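Local structure of putative transcriptional regulator TRANSCRIPTION REGULATOR protein (Rhizobium meliloti, 5NLA) at residues A[113-124]-A[248-256]. The protein probably activates transcription as an AraC-like, DNA-binding regulator that responds to c-di-GMP and controls production of an extracellular polysaccharide. Residues are numbered along the deposited sequence; the frame is centred on the assembly and turned at random.
Sequences QTMLRSSPIDHW and KMGVMERAH
His-256 ND1 gives its N-H to Asp-122 OD2 in a His-carboxylate hydrogen bond, modelled at 2.4 Å, too short to be relied on at this resolution; the carboxylate and imidazole planes lie 42° apart. With CG between backbone N and carbonyl carbon (chi1 60°), the carboxylate is carried to the imidazole from a CB that already points toward helix 251-261. The remaining contacts are van der Waals packing on carbon and carbonyl atoms. Met-252 sets CG 3.4 Å from Pro-120 O, and bends at chi2 and chi3 bring CE to 4.0 Å from Pro-120 CB; SD lies above one face of the His-256 ring, offset toward its rim. Asp-122 CB rests on Glu-253 CG at 3.8 Å. Val-251 CG2 lies against the carbonyl oxygens of Leu-116 and Arg-117, and Leu-116 CB meets Gly-250 CA at the N-cap of helix 251-261. At the periphery the Gln-113 side chain crosses Lys-248 at about a right angle, NE2 against CB and CG; an alanine here removes that amide and would probably leave Lys-248 freer to turn. Tyr-175 touches both Asp-122 and His-256. A single side-chain hydrogen bond thus crosses a seam otherwise made by packing, and the neighbouring carboxylate would probably favour the protonated imidazole.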
loop_
_atom_site.group_PDB
_atom_site.type_symbol
_atom_site.label_atom_id
_atom_site.label_comp_id
_atom_site.label_asym_id
_atom_site.label_seq_id
_atom_site.Cartn_x
_atom_site.Cartn_y
_atom_site.Cartn_z
ATOM N N GLN A 113 2.772 -9.953 11.419
ATOM C CA GLN A 113 4.188 -9.794 11.776
ATOM C C GLN A 113 5.076 -10.742 10.962
ATOM O O GLN A 113 6.049 -10.310 10.359
ATOM C CB GLN A 113 4.415 -10.023 13.277
ATOM C CG GLN A 113 3.634 -9.088 14.206
ATOM C CD GLN A 113 4.346 -7.779 14.542
ATOM O OE1 GLN A 113 5.047 -7.175 13.707
ATOM N NE2 GLN A 113 4.153 -7.325 15.785
ATOM N N THR A 114 4.693 -12.014 10.910
ATOM C CA THR A 114 5.430 -13.042 10.167
ATOM C C THR A 114 5.615 -12.672 8.701
ATOM O O THR A 114 6.699 -12.833 8.133
ATOM C CB THR A 114 4.709 -14.416 10.224
ATOM O OG1 THR A 114 4.398 -14.745 11.579
ATOM C CG2 THR A 114 5.589 -15.531 9.640
ATOM N N MET A 115 4.541 -12.194 8.097
ATOM C CA MET A 115 4.577 -11.751 6.726
ATOM C C MET A 115 5.532 -10.564 6.594
ATOM O O MET A 115 6.314 -10.510 5.657
ATOM C CB MET A 115 3.159 -11.391 6.237
ATOM C CG MET A 115 2.195 -12.594 6.142
ATOM S SD MET A 115 0.490 -12.127 5.812
ATOM C CE MET A 115 0.782 -11.427 4.209
ATOM N N LEU A 116 5.489 -9.652 7.564
ATOM C CA LEU A 116 6.309 -8.424 7.567
ATOM C C LEU A 116 7.839 -8.583 7.751
ATOM O O LEU A 116 8.621 -7.696 7.339
ATOM C CB LEU A 116 5.776 -7.457 8.630
ATOM C CG LEU A 116 4.497 -6.740 8.200
ATOM C CD1 LEU A 116 3.888 -5.976 9.377
ATOM C CD2 LEU A 116 4.746 -5.822 7.001
ATOM N N ARG A 117 8.242 -9.684 8.383
ATOM C CA ARG A 117 9.648 -10.029 8.555
ATOM C C ARG A 117 10.387 -10.178 7.227
ATOM O O ARG A 117 11.575 -9.882 7.126
ATOM C CB ARG A 117 9.783 -11.350 9.342
ATOM C CG ARG A 117 9.331 -11.263 10.797
ATOM C CD ARG A 117 10.064 -12.226 11.721
ATOM N NE ARG A 117 9.371 -13.508 11.934
ATOM C CZ ARG A 117 9.505 -14.623 11.199
ATOM N NH1 ARG A 117 10.294 -14.674 10.124
ATOM N NH2 ARG A 117 8.830 -15.713 11.547
ATOM N N SER A 118 9.681 -10.679 6.229
ATOM C CA SER A 118 10.237 -10.995 4.924
ATOM C C SER A 118 9.711 -10.091 3.807
ATOM O O SER A 118 10.328 -10.016 2.750
ATOM C CB SER A 118 9.890 -12.450 4.595
ATOM O OG SER A 118 8.525 -12.742 4.898
ATOM N N SER A 119 8.591 -9.408 4.021
ATOM C CA SER A 119 7.927 -8.680 2.942
ATOM C C SER A 119 8.688 -7.417 2.541
ATOM O O SER A 119 9.019 -6.586 3.411
ATOM C CB SER A 119 6.498 -8.274 3.327
ATOM O OG SER A 119 5.870 -7.625 2.241
ATOM N N PRO A 120 8.928 -7.252 1.227
ATOM C CA PRO A 120 9.464 -6.014 0.676
ATOM C C PRO A 120 8.431 -4.895 0.446
ATOM O O PRO A 120 8.787 -3.831 -0.074
ATOM C CB PRO A 120 10.069 -6.467 -0.657
ATOM C CG PRO A 120 9.234 -7.615 -1.070
ATOM C CD PRO A 120 8.773 -8.289 0.187
ATOM N N ILE A 121 7.176 -5.118 0.816
ATOM C CA ILE A 121 6.114 -4.155 0.557
ATOM C C ILE A 121 5.965 -3.268 1.799
ATOM O O ILE A 121 5.771 -3.780 2.914
ATOM C CB ILE A 121 4.788 -4.874 0.198
ATOM C CG1 ILE A 121 4.966 -5.679 -1.095
ATOM C CG2 ILE A 121 3.649 -3.872 0.029
ATOM C CD1 ILE A 121 3.885 -6.710 -1.352
ATOM N N ASP A 122 6.091 -1.953 1.603
ATOM C CA ASP A 122 5.858 -0.971 2.669
ATOM C C ASP A 122 5.156 0.289 2.156
ATOM O O ASP A 122 5.296 1.385 2.725
ATOM C CB ASP A 122 7.182 -0.602 3.321
ATOM C CG ASP A 122 8.169 -0.001 2.341
ATOM O OD1 ASP A 122 7.922 -0.037 1.114
ATOM O OD2 ASP A 122 9.207 0.496 2.812
ATOM N N HIS A 123 4.365 0.124 1.107
ATOM C CA HIS A 123 3.707 1.242 0.477
ATOM C C HIS A 123 2.778 1.910 1.495
ATOM O O HIS A 123 2.371 1.286 2.478
ATOM C CB HIS A 123 2.885 0.779 -0.741
ATOM C CG HIS A 123 3.705 0.255 -1.882
ATOM N ND1 HIS A 123 4.504 -0.861 -1.777
ATOM C CD2 HIS A 123 3.825 0.681 -3.163
ATOM C CE1 HIS A 123 5.102 -1.084 -2.935
ATOM N NE2 HIS A 123 4.700 -0.168 -3.796
ATOM N N TRP A 124 2.474 3.182 1.262
ATOM C CA TRP A 124 1.377 3.855 1.948
ATOM C C TRP A 124 0.118 3.483 1.168
ATOM O O TRP A 124 0.037 3.696 -0.041
ATOM C CB TRP A 124 1.574 5.364 1.935
ATOM C CG TRP A 124 2.925 5.807 2.391
ATOM C CD1 TRP A 124 3.970 6.149 1.604
ATOM C CD2 TRP A 124 3.372 5.956 3.744
ATOM N NE1 TRP A 124 5.046 6.498 2.378
ATOM C CE2 TRP A 124 4.705 6.387 3.695
ATOM C CE3 TRP A 124 2.774 5.755 4.991
ATOM C CZ2 TRP A 124 5.452 6.633 4.834
ATOM C CZ3 TRP A 124 3.521 5.989 6.131
ATOM C CH2 TRP A 124 4.847 6.432 6.043
ATOM N N LYS A 248 4.878 -1.932 16.026
ATOM C CA LYS A 248 5.745 -3.039 15.599
ATOM C C LYS A 248 5.933 -3.000 14.080
ATOM O O LYS A 248 5.298 -3.740 13.324
ATOM C CB LYS A 248 5.171 -4.383 16.052
ATOM C CG LYS A 248 5.377 -4.687 17.533
ATOM C CD LYS A 248 6.833 -5.025 17.886
ATOM C CE LYS A 248 7.228 -6.446 17.494
ATOM N NZ LYS A 248 6.702 -7.472 18.439
ATOM N N MET A 249 6.827 -2.117 13.657
ATOM C CA MET A 249 7.086 -1.841 12.242
ATOM C C MET A 249 7.895 -2.973 11.582
ATOM O O MET A 249 8.834 -3.523 12.182
ATOM C CB MET A 249 7.829 -0.488 12.119
ATOM C CG MET A 249 7.895 0.105 10.720
ATOM S SD MET A 249 8.743 1.693 10.596
ATOM C CE MET A 249 7.653 2.656 11.622
ATOM N N GLY A 250 7.523 -3.309 10.346
ATOM C CA GLY A 250 8.220 -4.341 9.561
ATOM C C GLY A 250 9.590 -3.877 9.065
ATOM O O GLY A 250 9.843 -2.670 8.943
ATOM N N VAL A 251 10.471 -4.837 8.778
ATOM C CA VAL A 251 11.824 -4.523 8.352
ATOM C C VAL A 251 11.898 -3.497 7.234
ATOM O O VAL A 251 12.620 -2.517 7.377
ATOM C CB VAL A 251 12.709 -5.761 7.996
ATOM C CG1 VAL A 251 13.179 -6.460 9.257
ATOM C CG2 VAL A 251 12.044 -6.732 7.029
ATOM N N MET A 252 11.166 -3.697 6.143
ATOM C CA MET A 252 11.351 -2.860 4.947
ATOM C C MET A 252 10.971 -1.414 5.186
ATOM O O MET A 252 11.639 -0.514 4.690
ATOM C CB MET A 252 10.565 -3.391 3.742
ATOM C CG MET A 252 10.889 -2.710 2.412
ATOM S SD MET A 252 12.637 -2.618 1.942
ATOM C CE MET A 252 12.448 -3.386 0.340
ATOM N N GLU A 253 9.908 -1.195 5.945
ATOM C CA GLU A 253 9.507 0.158 6.323
ATOM C C GLU A 253 10.605 0.789 7.199
ATOM O O GLU A 253 10.947 1.959 7.021
ATOM C CB GLU A 253 8.135 0.144 7.027
ATOM C CG GLU A 253 7.181 1.286 6.666
ATOM C CD GLU A 253 7.040 2.318 7.752
ATOM O OE1 GLU A 253 8.098 2.779 8.240
ATOM O OE2 GLU A 253 5.885 2.666 8.108
ATOM N N ARG A 254 11.174 0.004 8.113
ATOM C CA ARG A 254 12.272 0.488 8.958
ATOM C C ARG A 254 13.542 0.786 8.168
ATOM O O ARG A 254 14.217 1.770 8.457
ATOM C CB ARG A 254 12.547 -0.467 10.127
ATOM C CG ARG A 254 11.545 -0.285 11.258
ATOM C CD ARG A 254 11.844 -1.147 12.464
ATOM N NE ARG A 254 11.709 -2.563 12.119
ATOM C CZ ARG A 254 12.629 -3.516 12.315
ATOM N NH1 ARG A 254 13.803 -3.257 12.904
ATOM N NH2 ARG A 254 12.357 -4.761 11.928
ATOM N N ALA A 255 13.834 -0.042 7.165
ATOM C CA ALA A 255 14.971 0.161 6.259
ATOM C C ALA A 255 14.798 1.385 5.359
ATOM O O ALA A 255 15.706 2.214 5.250
ATOM C CB ALA A 255 15.183 -1.071 5.399
ATOM N N HIS A 256 13.638 1.490 4.708
ATOM C CA HIS A 256 13.349 2.650 3.857
ATOM C C HIS A 256 13.382 3.981 4.628
ATOM O O HIS A 256 13.798 5.012 4.067
ATOM C CB HIS A 256 12.009 2.497 3.123
ATOM C CG HIS A 256 12.082 1.657 1.883
ATOM N ND1 HIS A 256 10.968 1.088 1.312
ATOM C CD2 HIS A 256 13.127 1.288 1.107
ATOM C CE1 HIS A 256 11.315 0.415 0.234
ATOM N NE2 HIS A 256 12.621 0.520 0.086
#